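Local coordinates for hypothetical protein HP_0496 (Helicobacter pylori, PDB 2PZH) that hydrolyses the thioester bond of acyl-CoA substrates, chiefly long-chain fatty acyl-CoAs and benzoyl-CoA, and may take part in phospholipid metabolism, at residues C5-Y8 and Y9-D13. Sequence-based numbering, arbitrary orientation.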
ATOM      1  N   CYS A   5      -6.464  -4.525 -14.881  1.00 16.10           N
ATOM      2  CA  CYS A   5      -6.516  -3.950 -13.533  1.00 15.91           C
ATOM      3  C   CYS A   5      -7.312  -2.652 -13.578  1.00 14.75           C
ATOM      4  O   CYS A   5      -7.082  -1.829 -14.448  1.00 14.94           O
ATOM      5  CB  CYS A   5      -5.088  -3.623 -13.056  1.00 16.28           C
ATOM      6  SG  CYS A   5      -4.037  -5.076 -12.875  1.00 20.59           S
ATOM      7  N   ARG A   6      -8.239  -2.456 -12.642  1.00 13.26           N
ATOM      8  CA  ARG A   6      -8.921  -1.177 -12.512  1.00 11.71           C
ATOM      9  C   ARG A   6      -8.088  -0.257 -11.603  1.00 11.10           C
ATOM     10  O   ARG A   6      -7.484  -0.739 -10.644  1.00 11.28           O
ATOM     11  CB  ARG A   6     -10.305  -1.389 -11.895  1.00 12.05           C
ATOM     12  CG  ARG A   6     -11.058  -0.106 -11.632  1.00 12.99           C
ATOM     13  CD  ARG A   6     -11.689   0.424 -12.900  1.00 12.29           C
ATOM     14  NE  ARG A   6     -12.854  -0.383 -13.273  1.00 13.64           N
ATOM     15  CZ  ARG A   6     -13.718  -0.068 -14.232  1.00 14.03           C
ATOM     16  NH1 ARG A   6     -13.577   1.051 -14.927  1.00 14.10           N
ATOM     17  NH2 ARG A   6     -14.756  -0.867 -14.480  1.00 14.17           N
ATOM     18  N   VAL A   7      -8.040   1.041 -11.911  1.00 10.20           N
ATOM     19  CA  VAL A   7      -7.366   2.015 -11.035  1.00  9.60           C
ATOM     20  C   VAL A   7      -8.377   2.519 -10.006  1.00  8.82           C
ATOM     21  O   VAL A   7      -9.378   3.148 -10.350  1.00  8.35           O
ATOM     22  CB  VAL A   7      -6.782   3.237 -11.808  1.00  9.95           C
ATOM     23  CG1 VAL A   7      -6.191   4.282 -10.796  1.00 10.49           C
ATOM     24  CG2 VAL A   7      -5.745   2.773 -12.834  1.00  9.84           C
ATOM     25  N   TYR A   8      -8.107   2.209  -8.741  1.00  8.67           N
ATOM     26  CA  TYR A   8      -8.998   2.591  -7.636  1.00  9.06           C
ATOM     27  C   TYR A   8      -8.396   3.730  -6.820  1.00  9.02           C
ATOM     28  O   TYR A   8      -7.222   4.070  -7.007  1.00  9.11           O
ATOM     29  CB  TYR A   8      -9.186   1.404  -6.711  1.00  9.92           C
ATOM     30  CG  TYR A   8      -9.949   0.276  -7.343  1.00 10.23           C
ATOM     31  CD1 TYR A   8     -11.305   0.385  -7.584  1.00 10.25           C
ATOM     32  CD2 TYR A   8      -9.293  -0.899  -7.713  1.00 10.18           C
ATOM     33  CE1 TYR A   8     -12.021  -0.676  -8.177  1.00 11.37           C
ATOM     34  CE2 TYR A   8      -9.989  -1.950  -8.310  1.00 11.38           C
ATOM     35  CZ  TYR A   8     -11.348  -1.821  -8.542  1.00 10.80           C
ATOM     36  OH  TYR A   8     -12.023  -2.874  -9.119  1.00 13.32           O
ATOM     37  N   TYR A   9      -9.167   4.315  -5.911  1.00  9.05           N
ATOM     38  CA  TYR A   9      -8.606   5.410  -5.058  1.00  9.62           C
ATOM     39  C   TYR A   9      -7.302   5.032  -4.373  1.00  9.69           C
ATOM     40  O   TYR A   9      -6.390   5.858  -4.260  1.00 10.00           O
ATOM     41  CB  TYR A   9      -9.620   5.855  -3.993  1.00 11.80           C
ATOM     42  CG  TYR A   9     -10.734   6.709  -4.532  1.00 12.88           C
ATOM     43  CD1 TYR A   9     -12.031   6.211  -4.628  1.00 14.09           C
ATOM     44  CD2 TYR A   9     -10.504   8.021  -4.931  1.00 12.01           C
ATOM     45  CE1 TYR A   9     -13.075   7.000  -5.129  1.00 14.52           C
ATOM     46  CE2 TYR A   9     -11.530   8.800  -5.433  1.00 13.77           C
ATOM     47  CZ  TYR A   9     -12.809   8.291  -5.525  1.00 13.64           C
ATOM     48  OH  TYR A   9     -13.815   9.089  -6.036  1.00 14.96           O
ATOM     49  N   GLU A  10      -7.208   3.784  -3.916  1.00  8.73           N
ATOM     50  CA  GLU A  10      -6.013   3.320  -3.209  1.00  9.04           C
ATOM     51  C   GLU A  10      -4.737   3.426  -4.078  1.00  9.55           C
ATOM     52  O   GLU A  10      -3.613   3.490  -3.554  1.00  9.94           O
ATOM     53  CB  GLU A  10      -6.205   1.875  -2.759  1.00  8.26           C
ATOM     54  CG  GLU A  10      -6.205   0.909  -3.929  1.00  9.86           C
ATOM     55  CD  GLU A  10      -6.739  -0.472  -3.588  1.00  9.68           C
ATOM     56  OE1 GLU A  10      -7.965  -0.623  -3.443  1.00 10.91           O
ATOM     57  OE2 GLU A  10      -5.925  -1.407  -3.529  1.00 11.48           O
ATOM     58  N   ASP A  11      -4.930   3.429  -5.397  1.00  8.42           N
ATOM     59  CA  ASP A  11      -3.827   3.425  -6.341  1.00  9.66           C
ATOM     60  C   ASP A  11      -3.360   4.819  -6.699  1.00  9.18           C
ATOM     61  O   ASP A  11      -2.302   4.987  -7.292  1.00 10.39           O
ATOM     62  CB  ASP A  11      -4.283   2.773  -7.641  1.00 10.83           C
ATOM     63  CG  ASP A  11      -4.572   1.281  -7.484  1.00 12.45           C
ATOM     64  OD1 ASP A  11      -3.860   0.592  -6.718  1.00 12.95           O
ATOM     65  OD2 ASP A  11      -5.504   0.801  -8.153  1.00 15.46           O
ATOM     66  N   THR A  12      -4.180   5.814  -6.401  1.00  9.53           N
ATOM     67  CA  THR A  12      -3.912   7.171  -6.860  1.00 11.29           C
ATOM     68  C   THR A  12      -3.133   7.950  -5.803  1.00 12.25           C
ATOM     69  O   THR A  12      -3.087   7.557  -4.642  1.00 12.42           O
ATOM     70  CB  THR A  12      -5.232   7.929  -7.189  1.00 11.66           C
ATOM     71  OG1 THR A  12      -6.006   8.115  -5.990  1.00 12.70           O
ATOM     72  CG2 THR A  12      -6.075   7.140  -8.205  1.00 13.24           C
ATOM     73  N   ASP A  13      -2.535   9.059  -6.215  1.00 11.61           N
ATOM     74  CA  ASP A  13      -1.960  10.017  -5.253  1.00 12.70           C
ATOM     75  C   ASP A  13      -2.558  11.407  -5.392  1.00 11.91           C
ATOM     76  O   ASP A  13      -3.478  11.620  -6.159  1.00 11.10           O
ATOM     77  CB  ASP A  13      -0.439  10.094  -5.366  1.00 13.37           C
ATOM     78  CG  ASP A  13       0.036  10.599  -6.722  1.00 15.08           C
ATOM     79  OD1 ASP A  13      -0.722  11.252  -7.488  1.00 15.43           O
ATOM     80  OD2 ASP A  13       1.204  10.292  -7.039  1.00 18.11           O
TER
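Tyr8 and Asp11 are tied together twice, a compact example of how a chain leaving a strand is turned by one carboxylate and one peptide group. Asp11 OD2 accepts the backbone N-H of Tyr8 at 3.0 Å from Tyr8 N, with the hydrogen almost in line (176°) but reaching the anti side of the carboxylate, well out of its plane. With Asp11 CG beside its own backbone N (chi1 -67°), the carboxylate is brought back over the turn to this N-H. In return, Asp11 N gives a 2.9 Å bond to Tyr8 O. The next bond of this short 3-10 segment joins Thr12 N to Tyr9 O, and Thr12 OG1 adds a second bond to Tyr9 O at 2.9 Å, so that one carbonyl oxygen is gripped by two donors from the same residue.

The buried side is the tightly packed one. Asp11 CB sits 3.3 Å from Tyr8 O, and Val7 CG1 lies 3.9 Å from Thr12 CG2 and 4.0 Å from Asp11 CB, while Tyr26 of helix 22-36 touches Val7 from beyond. The other side is looser and partly exposed. There the Tyr8 ring leads away from the turn, its plane 44° from that of the Asp11 carboxylate, and Arg6 CG lies over one face near the rim. Tyr8 OH is hydrogen-bonded to Glu33 of the second subunit; Glu43 of that same neighbouring subunit takes Tyr9 OH, and its Arg29 forms a salt bridge with Glu10.

In this hot-dog thioesterase the turn links strand 3-6 to the loop carrying Asp13, the predicted active-site residue. Because Asp11 OD2 accepts a nearly straight bond from a backbone N-H, the contact is consistent with an ionised carboxylate, and the two bonds would be expected to restrain the chain's direction just ahead of Asp13.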